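Local coordinates for methionine gamma-lyase (Trichomonas vaginalis, PDB 1E5E), which is a pyridoxal-phosphate-dependent enzyme of the Cys/Met metabolism family, found here as an assembly of four chains, at residues L104-C109 with I150-T155; N133-G138 with K162-E167; E139-M144 with A173-G178. All blocks are in the same frame, centred on the assembly; numbering follows the deposited sequence.

Contact 1: residues L104-C109 with I150-T155; sequences LISDEC and IVYFET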
ATOM      1  N   LEU A 104      14.149 -36.869 -11.067  1.00 22.23           N
ATOM      2  CA  LEU A 104      12.839 -36.311 -11.027  1.00 22.98           C
ATOM      3  C   LEU A 104      11.943 -36.806 -12.158  1.00 21.08           C
ATOM      4  O   LEU A 104      12.300 -36.614 -13.303  1.00 21.41           O
ATOM      5  CB  LEU A 104      12.889 -34.766 -11.135  1.00 24.05           C
ATOM      6  CG  LEU A 104      11.489 -34.123 -11.038  1.00 25.06           C
ATOM      7  CD1 LEU A 104      11.524 -32.926 -10.090  1.00 26.69           C
ATOM      8  CD2 LEU A 104      11.035 -33.670 -12.422  1.00 23.92           C
ATOM      9  N   ILE A 105      10.752 -37.266 -11.787  1.00 21.20           N
ATOM     10  CA  ILE A 105       9.764 -37.611 -12.809  1.00 21.17           C
ATOM     11  C   ILE A 105       8.670 -36.533 -12.823  1.00 21.18           C
ATOM     12  O   ILE A 105       8.054 -36.193 -11.810  1.00 20.51           O
ATOM     13  CB  ILE A 105       9.107 -38.975 -12.531  1.00 21.95           C
ATOM     14  CG1 ILE A 105      10.167 -40.082 -12.577  1.00 21.97           C
ATOM     15  CG2 ILE A 105       7.975 -39.274 -13.527  1.00 21.34           C
ATOM     16  CD1 ILE A 105       9.694 -41.408 -11.988  1.00 20.58           C
ATOM     17  N   SER A 106       8.396 -36.018 -14.013  1.00 21.11           N
ATOM     18  CA  SER A 106       7.346 -35.047 -14.191  1.00 23.02           C
ATOM     19  C   SER A 106       6.388 -35.361 -15.335  1.00 23.46           C
ATOM     20  O   SER A 106       6.749 -35.932 -16.367  1.00 22.38           O
ATOM     21  CB  SER A 106       7.986 -33.699 -14.567  1.00 23.65           C
ATOM     22  OG  SER A 106       6.968 -32.747 -14.847  1.00 23.69           O
ATOM     23  N   ASP A 107       5.162 -34.877 -15.147  1.00 23.50           N
ATOM     24  CA  ASP A 107       4.197 -35.039 -16.236  1.00 22.94           C
ATOM     25  C   ASP A 107       4.792 -34.106 -17.285  1.00 23.84           C
ATOM     26  O   ASP A 107       5.378 -33.082 -16.895  1.00 23.00           O
ATOM     27  CB  ASP A 107       2.779 -34.649 -15.933  1.00 24.04           C
ATOM     28  CG  ASP A 107       1.802 -35.085 -17.023  1.00 24.13           C
ATOM     29  OD1 ASP A 107       1.680 -34.338 -18.020  1.00 24.48           O
ATOM     30  OD2 ASP A 107       1.188 -36.165 -16.860  1.00 24.68           O
ATOM     31  N   GLU A 108       4.669 -34.490 -18.537  1.00 23.15           N
ATOM     32  CA  GLU A 108       5.137 -33.632 -19.618  1.00 24.37           C
ATOM     33  C   GLU A 108       4.212 -32.471 -19.876  1.00 23.23           C
ATOM     34  O   GLU A 108       4.647 -31.567 -20.598  1.00 23.96           O
ATOM     35  CB  GLU A 108       5.218 -34.470 -20.923  1.00 27.38           C
ATOM     36  CG  GLU A 108       3.874 -35.013 -21.374  1.00 29.57           C
ATOM     37  CD  GLU A 108       3.926 -35.853 -22.657  1.00 31.42           C
ATOM     38  OE1 GLU A 108       4.606 -35.550 -23.663  1.00 31.51           O
ATOM     39  OE2 GLU A 108       3.120 -36.798 -22.717  1.00 31.55           O
ATOM     40  N   CYS A 109       2.940 -32.514 -19.450  1.00 22.26           N
ATOM     41  CA  CYS A 109       2.126 -31.327 -19.744  1.00 22.69           C
ATOM     42  C   CYS A 109       2.104 -30.415 -18.520  1.00 22.19           C
ATOM     43  O   CYS A 109       1.255 -30.629 -17.626  1.00 22.40           O
ATOM     44  CB  CYS A 109       0.696 -31.650 -20.168  1.00 24.38           C
ATOM     45  SG  CYS A 109      -0.208 -30.192 -20.771  1.00 25.84           S
ATOM     46  N   ILE A 150      11.328 -37.286  -6.605  1.00 19.50           N
ATOM     47  CA  ILE A 150      10.106 -36.564  -6.849  1.00 19.58           C
ATOM     48  C   ILE A 150       9.301 -37.041  -8.066  1.00 19.13           C
ATOM     49  O   ILE A 150       9.835 -37.361  -9.131  1.00 18.99           O
ATOM     50  CB  ILE A 150      10.398 -35.057  -7.091  1.00 20.24           C
ATOM     51  CG1 ILE A 150      11.001 -34.406  -5.838  1.00 20.28           C
ATOM     52  CG2 ILE A 150       9.137 -34.292  -7.480  1.00 16.98           C
ATOM     53  CD1 ILE A 150      11.610 -33.045  -6.101  1.00 17.26           C
ATOM     54  N   VAL A 151       7.983 -37.118  -7.846  1.00 18.02           N
ATOM     55  CA  VAL A 151       7.071 -37.302  -8.971  1.00 19.32           C
ATOM     56  C   VAL A 151       6.195 -36.024  -8.953  1.00 20.15           C
ATOM     57  O   VAL A 151       5.554 -35.755  -7.935  1.00 19.09           O
ATOM     58  CB  VAL A 151       6.246 -38.569  -8.856  1.00 19.54           C
ATOM     59  CG1 VAL A 151       5.190 -38.567  -9.955  1.00 21.24           C
ATOM     60  CG2 VAL A 151       7.144 -39.803  -8.986  1.00 20.11           C
ATOM     61  N   TYR A 152       6.105 -35.301 -10.051  1.00 19.54           N
ATOM     62  CA  TYR A 152       5.469 -33.993 -10.097  1.00 20.33           C
ATOM     63  C   TYR A 152       4.445 -33.918 -11.222  1.00 21.36           C
ATOM     64  O   TYR A 152       4.748 -34.417 -12.312  1.00 21.67           O
ATOM     65  CB  TYR A 152       6.574 -32.925 -10.371  1.00 19.16           C
ATOM     66  CG  TYR A 152       6.119 -31.482 -10.368  1.00 20.20           C
ATOM     67  CD1 TYR A 152       5.564 -30.920 -11.513  1.00 20.09           C
ATOM     68  CD2 TYR A 152       6.235 -30.679  -9.238  1.00 20.94           C
ATOM     69  CE1 TYR A 152       5.137 -29.597 -11.535  1.00 20.50           C
ATOM     70  CE2 TYR A 152       5.832 -29.353  -9.233  1.00 19.84           C
ATOM     71  CZ  TYR A 152       5.267 -28.827 -10.367  1.00 20.77           C
ATOM     72  OH  TYR A 152       4.873 -27.508 -10.382  1.00 19.10           O
ATOM     73  N   PHE A 153       3.279 -33.326 -10.977  1.00 20.18           N
ATOM     74  CA  PHE A 153       2.263 -33.174 -12.004  1.00 19.43           C
ATOM     75  C   PHE A 153       1.329 -31.993 -11.711  1.00 19.57           C
ATOM     76  O   PHE A 153       1.307 -31.467 -10.588  1.00 18.53           O
ATOM     77  CB  PHE A 153       1.393 -34.453 -12.117  1.00 16.68           C
ATOM     78  CG  PHE A 153       0.754 -34.854 -10.844  1.00 17.86           C
ATOM     79  CD1 PHE A 153      -0.476 -34.303 -10.439  1.00 18.29           C
ATOM     80  CD2 PHE A 153       1.263 -35.860 -10.065  1.00 16.42           C
ATOM     81  CE1 PHE A 153      -1.041 -34.624  -9.241  1.00 18.43           C
ATOM     82  CE2 PHE A 153       0.662 -36.236  -8.881  1.00 17.55           C
ATOM     83  CZ  PHE A 153      -0.506 -35.635  -8.468  1.00 18.96           C
ATOM     84  N   GLU A 154       0.519 -31.644 -12.699  1.00 17.91           N
ATOM     85  CA  GLU A 154      -0.528 -30.639 -12.521  1.00 17.75           C
ATOM     86  C   GLU A 154      -1.846 -31.267 -12.989  1.00 18.58           C
ATOM     87  O   GLU A 154      -1.856 -31.716 -14.154  1.00 17.65           O
ATOM     88  CB  GLU A 154      -0.373 -29.465 -13.478  1.00 16.95           C
ATOM     89  CG  GLU A 154       0.909 -28.666 -13.377  1.00 19.93           C
ATOM     90  CD  GLU A 154       1.094 -27.589 -14.416  1.00 21.17           C
ATOM     91  OE1 GLU A 154       0.108 -27.291 -15.137  1.00 23.20           O
ATOM     92  OE2 GLU A 154       2.231 -27.067 -14.600  1.00 20.77           O
ATOM     93  N   THR A 155      -2.921 -31.161 -12.234  1.00 17.87           N
ATOM     94  CA  THR A 155      -4.205 -31.584 -12.778  1.00 17.74           C
ATOM     95  C   THR A 155      -5.307 -30.666 -12.257  1.00 18.55           C
ATOM     96  O   THR A 155      -5.434 -30.427 -11.060  1.00 18.02           O
ATOM     97  CB  THR A 155      -4.447 -33.067 -12.427  1.00 18.44           C
ATOM     98  OG1 THR A 155      -5.711 -33.485 -12.920  1.00 17.62           O
ATOM     99  CG2 THR A 155      -4.451 -33.332 -10.915  1.00 16.66           C
TER
HETATM  100  O   HOH W   1       0.520 -32.254 -15.398  1.00 23.53           O
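The ring of Tyr152 receives Ser106 obliquely, with OG of Ser106 4.1 Å from CD1 of Tyr152. CG of Tyr152 lies anti to the backbone N (chi1 -176°), and the ring leans away from strand 104-107. There it meets Ile182 and Asp184, and it packs edge-to-face with Phe118. Phe153 touches 104-109 through CB, not its ring: CB of Phe153 is 4.1 Å from CB of Asp107. With chi1 at 56°, CG of Phe153 stands between the backbone N and the carbonyl carbon, and the ring turns off toward Val169 and Met166.

The backbones form a parallel ladder of the central sheet, as in the large domain of fold type I PLP enzymes. The N of Ile105 donates to O of Ile150 over 2.8 Å, nearly straight at 168°. Tyr152 N returns a bond to Ile105 O at 2.8 Å. Asp107 N then reaches Tyr152 O at 2.9 Å. On the face that carries Tyr152, CD1 of Leu104 lies 3.8 Å from CG2 of Ile150.

Past the ladder, a water takes over the pairing. It donates to Cys109 O at 2.9 Å and accepts from Glu154 N at 2.8 Å. Asp107 OD1 accepts from Cys109 N in an Asx turn, which shapes the chain as it leaves the strand. The carboxylate of Glu154 is held by the backbone N atoms of Tyr111 and Asn158, and its side chain is part of the PPJ pocket and touches that ligand.

The residues that touch are all buried. Strand 128-132 flanks the pair beside 103-107, and strand 180-184 flanks it beside 148-154. Helix 166-174 covers the face with Val151, through Val169 and Ala173.

Contact 2: residues N133-G138 with K162-E167; sequences NTAIPG and KIIDME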
ATOM      1  N   ASN A 133       3.770 -39.242 -19.448  1.00 26.06           N
ATOM      2  CA  ASN A 133       2.336 -38.979 -19.348  1.00 27.19           C
ATOM      3  C   ASN A 133       1.914 -39.698 -18.067  1.00 27.73           C
ATOM      4  O   ASN A 133       1.672 -40.925 -18.054  1.00 27.23           O
ATOM      5  CB  ASN A 133       1.489 -39.427 -20.536  1.00 29.10           C
ATOM      6  CG  ASN A 133       0.047 -38.937 -20.486  1.00 29.50           C
ATOM      7  OD1 ASN A 133      -0.405 -38.535 -19.415  1.00 29.44           O
ATOM      8  ND2 ASN A 133      -0.684 -38.918 -21.607  1.00 27.92           N
ATOM      9  N   THR A 134       1.812 -38.943 -16.951  1.00 26.61           N
ATOM     10  CA  THR A 134       1.469 -39.636 -15.697  1.00 24.96           C
ATOM     11  C   THR A 134      -0.001 -40.027 -15.707  1.00 26.80           C
ATOM     12  O   THR A 134      -0.410 -40.811 -14.864  1.00 27.05           O
ATOM     13  CB  THR A 134       1.729 -38.788 -14.445  1.00 24.70           C
ATOM     14  OG1 THR A 134       0.838 -37.646 -14.552  1.00 22.43           O
ATOM     15  CG2 THR A 134       3.178 -38.335 -14.371  1.00 21.66           C
ATOM     16  N   ALA A 135      -0.833 -39.576 -16.638  1.00 27.40           N
ATOM     17  CA  ALA A 135      -2.225 -39.956 -16.754  1.00 29.47           C
ATOM     18  C   ALA A 135      -2.369 -41.387 -17.273  1.00 31.10           C
ATOM     19  O   ALA A 135      -3.415 -42.009 -17.060  1.00 32.69           O
ATOM     20  CB  ALA A 135      -3.007 -39.004 -17.645  1.00 27.42           C
ATOM     21  N   ILE A 136      -1.334 -41.953 -17.860  1.00 32.06           N
ATOM     22  CA  ILE A 136      -1.332 -43.321 -18.370  1.00 33.18           C
ATOM     23  C   ILE A 136      -0.830 -44.369 -17.400  1.00 34.14           C
ATOM     24  O   ILE A 136       0.321 -44.411 -16.976  1.00 33.70           O
ATOM     25  CB  ILE A 136      -0.459 -43.366 -19.656  1.00 34.23           C
ATOM     26  CG1 ILE A 136      -1.106 -42.383 -20.636  1.00 35.01           C
ATOM     27  CG2 ILE A 136      -0.387 -44.788 -20.202  1.00 34.96           C
ATOM     28  CD1 ILE A 136      -0.496 -42.208 -21.982  1.00 38.17           C
ATOM     29  N   PRO A 137      -1.706 -45.308 -17.036  1.00 35.33           N
ATOM     30  CA  PRO A 137      -1.360 -46.421 -16.171  1.00 34.67           C
ATOM     31  C   PRO A 137      -0.012 -47.008 -16.539  1.00 35.11           C
ATOM     32  O   PRO A 137       0.299 -47.243 -17.708  1.00 32.97           O
ATOM     33  CB  PRO A 137      -2.447 -47.435 -16.479  1.00 35.69           C
ATOM     34  CG  PRO A 137      -3.636 -46.643 -16.911  1.00 35.96           C
ATOM     35  CD  PRO A 137      -3.106 -45.380 -17.526  1.00 35.34           C
ATOM     36  N   GLY A 138       0.836 -47.234 -15.541  1.00 36.14           N
ATOM     37  CA  GLY A 138       2.164 -47.784 -15.695  1.00 35.31           C
ATOM     38  C   GLY A 138       3.313 -46.831 -15.957  1.00 34.71           C
ATOM     39  O   GLY A 138       4.460 -47.078 -15.547  1.00 33.87           O
ATOM     40  N   LYS A 162      -5.778 -31.743 -18.997  1.00 22.83           N
ATOM     41  CA  LYS A 162      -5.716 -33.197 -18.897  1.00 21.82           C
ATOM     42  C   LYS A 162      -5.924 -33.575 -17.424  1.00 23.30           C
ATOM     43  O   LYS A 162      -5.345 -32.907 -16.563  1.00 26.27           O
ATOM     44  CB  LYS A 162      -4.441 -33.800 -19.437  1.00 23.19           C
ATOM     45  CG  LYS A 162      -4.151 -35.257 -19.100  1.00 23.47           C
ATOM     46  CD  LYS A 162      -2.781 -35.667 -19.658  1.00 23.76           C
ATOM     47  CE  LYS A 162      -1.613 -34.986 -18.957  1.00 24.93           C
ATOM     48  NZ  LYS A 162      -0.338 -35.747 -19.325  1.00 23.16           N
ATOM     49  N   ILE A 163      -6.737 -34.591 -17.158  1.00 21.23           N
ATOM     50  CA  ILE A 163      -6.942 -34.975 -15.773  1.00 21.70           C
ATOM     51  C   ILE A 163      -5.995 -36.085 -15.375  1.00 22.05           C
ATOM     52  O   ILE A 163      -5.787 -36.982 -16.172  1.00 23.08           O
ATOM     53  CB  ILE A 163      -8.399 -35.492 -15.546  1.00 20.88           C
ATOM     54  CG1 ILE A 163      -9.376 -34.424 -16.034  1.00 20.67           C
ATOM     55  CG2 ILE A 163      -8.642 -35.889 -14.104  1.00 18.87           C
ATOM     56  CD1 ILE A 163      -9.346 -33.124 -15.272  1.00 19.44           C
ATOM     57  N   ILE A 164      -5.433 -36.050 -14.178  1.00 22.15           N
ATOM     58  CA  ILE A 164      -4.525 -37.110 -13.765  1.00 21.14           C
ATOM     59  C   ILE A 164      -5.124 -37.757 -12.539  1.00 22.21           C
ATOM     60  O   ILE A 164      -5.548 -37.057 -11.623  1.00 22.73           O
ATOM     61  CB  ILE A 164      -3.116 -36.606 -13.481  1.00 23.24           C
ATOM     62  CG1 ILE A 164      -2.461 -36.080 -14.778  1.00 21.55           C
ATOM     63  CG2 ILE A 164      -2.256 -37.704 -12.813  1.00 21.00           C
ATOM     64  CD1 ILE A 164      -1.348 -35.122 -14.413  1.00 21.29           C
ATOM     65  N   ASP A 165      -5.179 -39.078 -12.528  1.00 23.55           N
ATOM     66  CA  ASP A 165      -5.612 -39.851 -11.376  1.00 24.08           C
ATOM     67  C   ASP A 165      -4.504 -39.842 -10.325  1.00 24.57           C
ATOM     68  O   ASP A 165      -3.545 -40.605 -10.353  1.00 25.22           O
ATOM     69  CB  ASP A 165      -5.942 -41.284 -11.823  1.00 25.60           C
ATOM     70  CG  ASP A 165      -6.419 -42.123 -10.665  1.00 26.42           C
ATOM     71  OD1 ASP A 165      -6.172 -41.837  -9.482  1.00 26.37           O
ATOM     72  OD2 ASP A 165      -7.052 -43.154 -10.961  1.00 29.68           O
ATOM     73  N   MET A 166      -4.653 -38.933  -9.364  1.00 23.15           N
ATOM     74  CA  MET A 166      -3.683 -38.685  -8.310  1.00 22.80           C
ATOM     75  C   MET A 166      -3.497 -39.867  -7.364  1.00 23.29           C
ATOM     76  O   MET A 166      -2.349 -40.166  -7.016  1.00 22.33           O
ATOM     77  CB  MET A 166      -4.077 -37.452  -7.461  1.00 20.83           C
ATOM     78  CG  MET A 166      -3.963 -36.156  -8.249  1.00 19.43           C
ATOM     79  SD  MET A 166      -4.129 -34.647  -7.278  1.00 16.76           S
ATOM     80  CE  MET A 166      -5.871 -34.666  -6.923  1.00 13.09           C
ATOM     81  N   GLU A 167      -4.604 -40.489  -6.975  1.00 23.10           N
ATOM     82  CA  GLU A 167      -4.437 -41.644  -6.091  1.00 26.53           C
ATOM     83  C   GLU A 167      -3.543 -42.721  -6.734  1.00 26.42           C
ATOM     84  O   GLU A 167      -2.629 -43.237  -6.088  1.00 23.17           O
ATOM     85  CB  GLU A 167      -5.761 -42.254  -5.699  1.00 27.85           C
ATOM     86  CG  GLU A 167      -5.567 -43.294  -4.604  1.00 32.33           C
ATOM     87  CD  GLU A 167      -6.874 -43.624  -3.935  1.00 36.43           C
ATOM     88  OE1 GLU A 167      -7.941 -43.053  -4.278  1.00 38.33           O
ATOM     89  OE2 GLU A 167      -6.832 -44.440  -2.997  1.00 39.35           O
TER
HETATM   90  O   HOH W   2      -2.352 -41.585 -13.228  1.00 52.16           O
HETATM   91  O   HOH W   3      -5.205 -40.711 -15.063  1.00 36.00           O
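An Asx turn at Asn133, set in a type I beta turn that runs to Ile136, meets Lys162 in the loop leading to helix 166-174. Both loops lie beyond the C-terminal ends of strands in the large PLP-binding domain. Asn133 OD1 accepts two bonds from opposite faces of its amide plane. Lys162 NZ comes from above that plane, 68° out of it, at 2.8 Å from OD1. Ala135 N closes the Asx turn at 3.0 Å from the same oxygen. The bend at chi3 of Lys162 (68°) turns its amine to this site, where NZ also makes a salt bridge with Asp107.

The methyl of Ala135 packs between the two loops. Its CB rests 3.9 Å from CD of Lys162, and it lies 4.1 Å from CG1 of Ile164. CD1 of Ile164 comes to 3.3 Å from OG1 of Thr134, a hydroxyl whose polar partner is Asp107 OD2.

Two waters tie the backbones together further along. One joins Thr134 O to Asp165 O, donating to both. The other donates to Ala135 O and accepts from Asp165 N, each at 3.0 Å.

Contact 3: residues E139-M144 with A173-G178; sequences EVKKHM and AHSQEG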
ATOM      1  N   GLU A 139       3.095 -45.694 -16.610  1.00 33.41           N
ATOM      2  CA  GLU A 139       4.241 -44.838 -16.926  1.00 32.70           C
ATOM      3  C   GLU A 139       5.050 -44.412 -15.713  1.00 32.12           C
ATOM      4  O   GLU A 139       6.280 -44.392 -15.833  1.00 31.61           O
ATOM      5  CB  GLU A 139       3.786 -43.687 -17.795  1.00 32.73           C
ATOM      6  CG  GLU A 139       3.323 -44.094 -19.184  1.00 33.10           C
ATOM      7  CD  GLU A 139       4.433 -44.820 -19.935  1.00 34.02           C
ATOM      8  OE1 GLU A 139       5.372 -44.155 -20.408  1.00 33.45           O
ATOM      9  OE2 GLU A 139       4.343 -46.071 -19.976  1.00 34.07           O
ATOM     10  N   VAL A 140       4.444 -44.141 -14.573  1.00 31.00           N
ATOM     11  CA  VAL A 140       5.179 -43.696 -13.403  1.00 30.74           C
ATOM     12  C   VAL A 140       6.106 -44.795 -12.927  1.00 30.96           C
ATOM     13  O   VAL A 140       7.329 -44.622 -12.946  1.00 29.40           O
ATOM     14  CB  VAL A 140       4.258 -43.241 -12.254  1.00 29.68           C
ATOM     15  CG1 VAL A 140       5.074 -43.066 -10.976  1.00 28.29           C
ATOM     16  CG2 VAL A 140       3.552 -41.943 -12.615  1.00 27.22           C
ATOM     17  N   LYS A 141       5.521 -45.924 -12.553  1.00 31.14           N
ATOM     18  CA  LYS A 141       6.306 -47.042 -12.078  1.00 32.81           C
ATOM     19  C   LYS A 141       7.405 -47.450 -13.055  1.00 33.33           C
ATOM     20  O   LYS A 141       8.541 -47.713 -12.632  1.00 32.41           O
ATOM     21  CB  LYS A 141       5.443 -48.261 -11.756  1.00 34.34           C
ATOM     22  CG  LYS A 141       5.791 -48.772 -10.358  0.60 35.73           C
ATOM     23  CD  LYS A 141       5.588 -50.276 -10.203  0.60 36.65           C
ATOM     24  CE  LYS A 141       6.397 -50.798  -9.021  0.60 36.14           C
ATOM     25  NZ  LYS A 141       7.787 -50.235  -9.046  0.60 36.21           N
ATOM     26  N   LYS A 142       7.151 -47.427 -14.367  1.00 34.30           N
ATOM     27  CA  LYS A 142       8.191 -47.815 -15.318  1.00 36.19           C
ATOM     28  C   LYS A 142       9.389 -46.875 -15.318  1.00 36.03           C
ATOM     29  O   LYS A 142      10.500 -47.264 -15.731  1.00 36.10           O
ATOM     30  CB  LYS A 142       7.622 -47.909 -16.736  1.00 37.38           C
ATOM     31  CG  LYS A 142       6.770 -49.143 -16.974  1.00 40.73           C
ATOM     32  CD  LYS A 142       5.944 -49.060 -18.260  1.00 42.09           C
ATOM     33  CE  LYS A 142       4.947 -50.227 -18.281  1.00 44.21           C
ATOM     34  NZ  LYS A 142       3.856 -49.976 -19.274  1.00 45.31           N
ATOM     35  N   HIS A 143       9.197 -45.599 -14.941  1.00 33.72           N
ATOM     36  CA  HIS A 143      10.334 -44.692 -15.002  1.00 31.31           C
ATOM     37  C   HIS A 143      11.045 -44.511 -13.687  1.00 30.05           C
ATOM     38  O   HIS A 143      12.009 -43.750 -13.634  1.00 31.53           O
ATOM     39  CB  HIS A 143       9.876 -43.334 -15.530  1.00 30.37           C
ATOM     40  CG  HIS A 143       9.517 -43.467 -16.976  1.00 29.35           C
ATOM     41  ND1 HIS A 143       8.275 -43.918 -17.372  1.00 29.79           N
ATOM     42  CD2 HIS A 143      10.236 -43.188 -18.083  1.00 26.89           C
ATOM     43  CE1 HIS A 143       8.227 -43.899 -18.707  1.00 27.56           C
ATOM     44  NE2 HIS A 143       9.402 -43.486 -19.136  1.00 28.19           N
ATOM     45  N   MET A 144      10.585 -45.179 -12.668  1.00 30.33           N
ATOM     46  CA  MET A 144      11.199 -45.016 -11.350  1.00 31.33           C
ATOM     47  C   MET A 144      12.585 -45.599 -11.316  1.00 32.28           C
ATOM     48  O   MET A 144      12.843 -46.655 -11.898  1.00 31.23           O
ATOM     49  CB  MET A 144      10.200 -45.529 -10.318  1.00 32.86           C
ATOM     50  CG  MET A 144       9.348 -44.289  -9.844  1.00 34.77           C
ATOM     51  SD  MET A 144       7.974 -44.926  -8.871  1.00 38.74           S
ATOM     52  CE  MET A 144       8.794 -45.109  -7.297  1.00 37.15           C
ATOM     53  N   ALA A 173       4.147 -44.057  -7.138  1.00 23.31           N
ATOM     54  CA  ALA A 173       5.340 -43.376  -6.678  1.00 23.96           C
ATOM     55  C   ALA A 173       5.759 -43.927  -5.319  1.00 23.62           C
ATOM     56  O   ALA A 173       6.939 -44.156  -5.071  1.00 22.09           O
ATOM     57  CB  ALA A 173       5.072 -41.868  -6.458  1.00 21.71           C
ATOM     58  N   HIS A 174       4.777 -44.107  -4.431  1.00 23.29           N
ATOM     59  CA  HIS A 174       5.075 -44.584  -3.095  1.00 25.43           C
ATOM     60  C   HIS A 174       5.231 -46.118  -3.015  1.00 28.66           C
ATOM     61  O   HIS A 174       5.608 -46.611  -1.946  1.00 27.26           O
ATOM     62  CB  HIS A 174       4.045 -44.144  -2.075  1.00 25.08           C
ATOM     63  CG  HIS A 174       3.922 -42.659  -1.876  1.00 26.30           C
ATOM     64  ND1 HIS A 174       2.687 -42.074  -1.730  1.00 25.17           N
ATOM     65  CD2 HIS A 174       4.841 -41.663  -1.787  1.00 26.54           C
ATOM     66  CE1 HIS A 174       2.847 -40.767  -1.532  1.00 25.44           C
ATOM     67  NE2 HIS A 174       4.139 -40.486  -1.597  1.00 27.48           N
ATOM     68  N   SER A 175       5.269 -46.800  -4.167  1.00 29.49           N
ATOM     69  CA  SER A 175       5.590 -48.235  -4.114  1.00 31.09           C
ATOM     70  C   SER A 175       7.085 -48.369  -3.861  1.00 31.74           C
ATOM     71  O   SER A 175       7.501 -49.459  -3.513  1.00 31.80           O
ATOM     72  CB  SER A 175       5.153 -48.983  -5.366  1.00 28.49           C
ATOM     73  OG  SER A 175       5.888 -48.498  -6.481  1.00 29.26           O
ATOM     74  N   GLN A 176       7.862 -47.297  -4.018  1.00 31.73           N
ATOM     75  CA  GLN A 176       9.287 -47.346  -3.662  1.00 31.76           C
ATOM     76  C   GLN A 176       9.464 -46.381  -2.486  1.00 32.59           C
ATOM     77  O   GLN A 176       8.713 -45.400  -2.454  1.00 29.45           O
ATOM     78  CB  GLN A 176      10.109 -47.032  -4.876  1.00 30.89           C
ATOM     79  CG  GLN A 176      11.395 -46.274  -4.771  1.00 31.68           C
ATOM     80  CD  GLN A 176      12.098 -46.146  -6.113  1.00 32.03           C
ATOM     81  OE1 GLN A 176      11.741 -46.912  -7.022  1.00 31.77           O
ATOM     82  NE2 GLN A 176      13.024 -45.204  -6.280  1.00 30.27           N
ATOM     83  N   GLU A 177      10.373 -46.602  -1.535  1.00 32.06           N
ATOM     84  CA  GLU A 177      10.536 -45.696  -0.401  1.00 32.34           C
ATOM     85  C   GLU A 177      11.194 -44.362  -0.754  1.00 29.45           C
ATOM     86  O   GLU A 177      12.020 -44.240  -1.673  1.00 29.74           O
ATOM     87  CB  GLU A 177      11.379 -46.358   0.709  1.00 34.94           C
ATOM     88  CG  GLU A 177      10.850 -47.647   1.298  1.00 37.84           C
ATOM     89  CD  GLU A 177       9.723 -47.497   2.285  1.00 40.82           C
ATOM     90  OE1 GLU A 177       9.438 -46.375   2.754  1.00 41.76           O
ATOM     91  OE2 GLU A 177       9.098 -48.522   2.671  1.00 43.19           O
ATOM     92  N   GLY A 178      10.859 -43.287  -0.036  1.00 28.16           N
ATOM     93  CA  GLY A 178      11.642 -42.037  -0.234  1.00 26.72           C
ATOM     94  C   GLY A 178      11.287 -41.217  -1.456  1.00 24.67           C
ATOM     95  O   GLY A 178      12.156 -40.506  -1.967  1.00 24.05           O
TER
HETATM   96  O   HOH W   4      10.393 -49.188  -7.600  1.00 58.94           O
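Met144 reaches Ala173 and Gln176 by a chain that runs straight and then hooks. Its chi1 is -93°, away from the usual staggered positions. The chain is extended at chi2 (170°) and bent at chi3 (83°). The bend lays the terminal methyl against the backbone at Ala173. CE of Met144 comes within 3.1 Å of Ala173 O, a tight approach. SD of Met144 sits 3.8 Å from CA of Ala173.

Gln176 comes to the same methyl from the opposite direction. CB of Gln176 is 3.4 Å from CE of Met144. The Gln176 chain is extended beyond CG, and CE of Met144 lies above the plane of its carboxamide, 3.5 Å from OE1. The amide nitrogen, NE2, donates to Lys145 O.

The two segments belong to successive beta-alpha-beta crossovers of the sheet. Helix 139-143 links strands 128-132 and 148-154, and helix 166-174 links 148-154 to 180-184. Both helices pack on the same face of the sheet, and the contact joins the regions where the two helices run out. Deeper between them, CG1 of Val140 faces the backbone N of Ala173 at 4.1 Å. Val140 also touches Ile132 and Thr134, while Ala173 touches Val181.

Toward the surface, Lys141 folds over Ser175, but its side chain has two deposited conformers and the contact is doubtful. Ser175, just past the helix, bonds through OG to O of Asp172 in helix 166-174. A water donates to OE1 of Gln176 at 2.7 Å.

Within 139-144, ND1 of His143 donates back to Glu139 O at 2.6 Å. The oxygen lies almost in the plane of the imidazole, which should help hold the ring in this rotation.

In the fold
Contact 1 is a strand pair within the sheet, and the other two lie beside it. Asp107 ties it to contact 2: OD1 is 2.8 Å from Lys162 NZ, and OD2 is 2.8 Å from Thr134 OG1. CE1 of Phe153 also packs 3.4 Å from CG of Met166. Contact 3 lies on the face with Ile105 and Val151, where CD1 of Ile105 is 3.6 Å from CG of Met144. Contacts 2 and 3 meet through Thr134 CG2 and Val140 CG2, 4.0 Å apart. Contact 1 reaches the pocket itself, with the Glu154 side chain about 4 Å from the bound PPJ (N-(hydroxy{3-hydroxy-2-methyl-5-[(phosphonooxy)methyl]pyridin-4-yl}methyl)norvaline). In contact 2, the Ile164 side chain is about 11 Å from it.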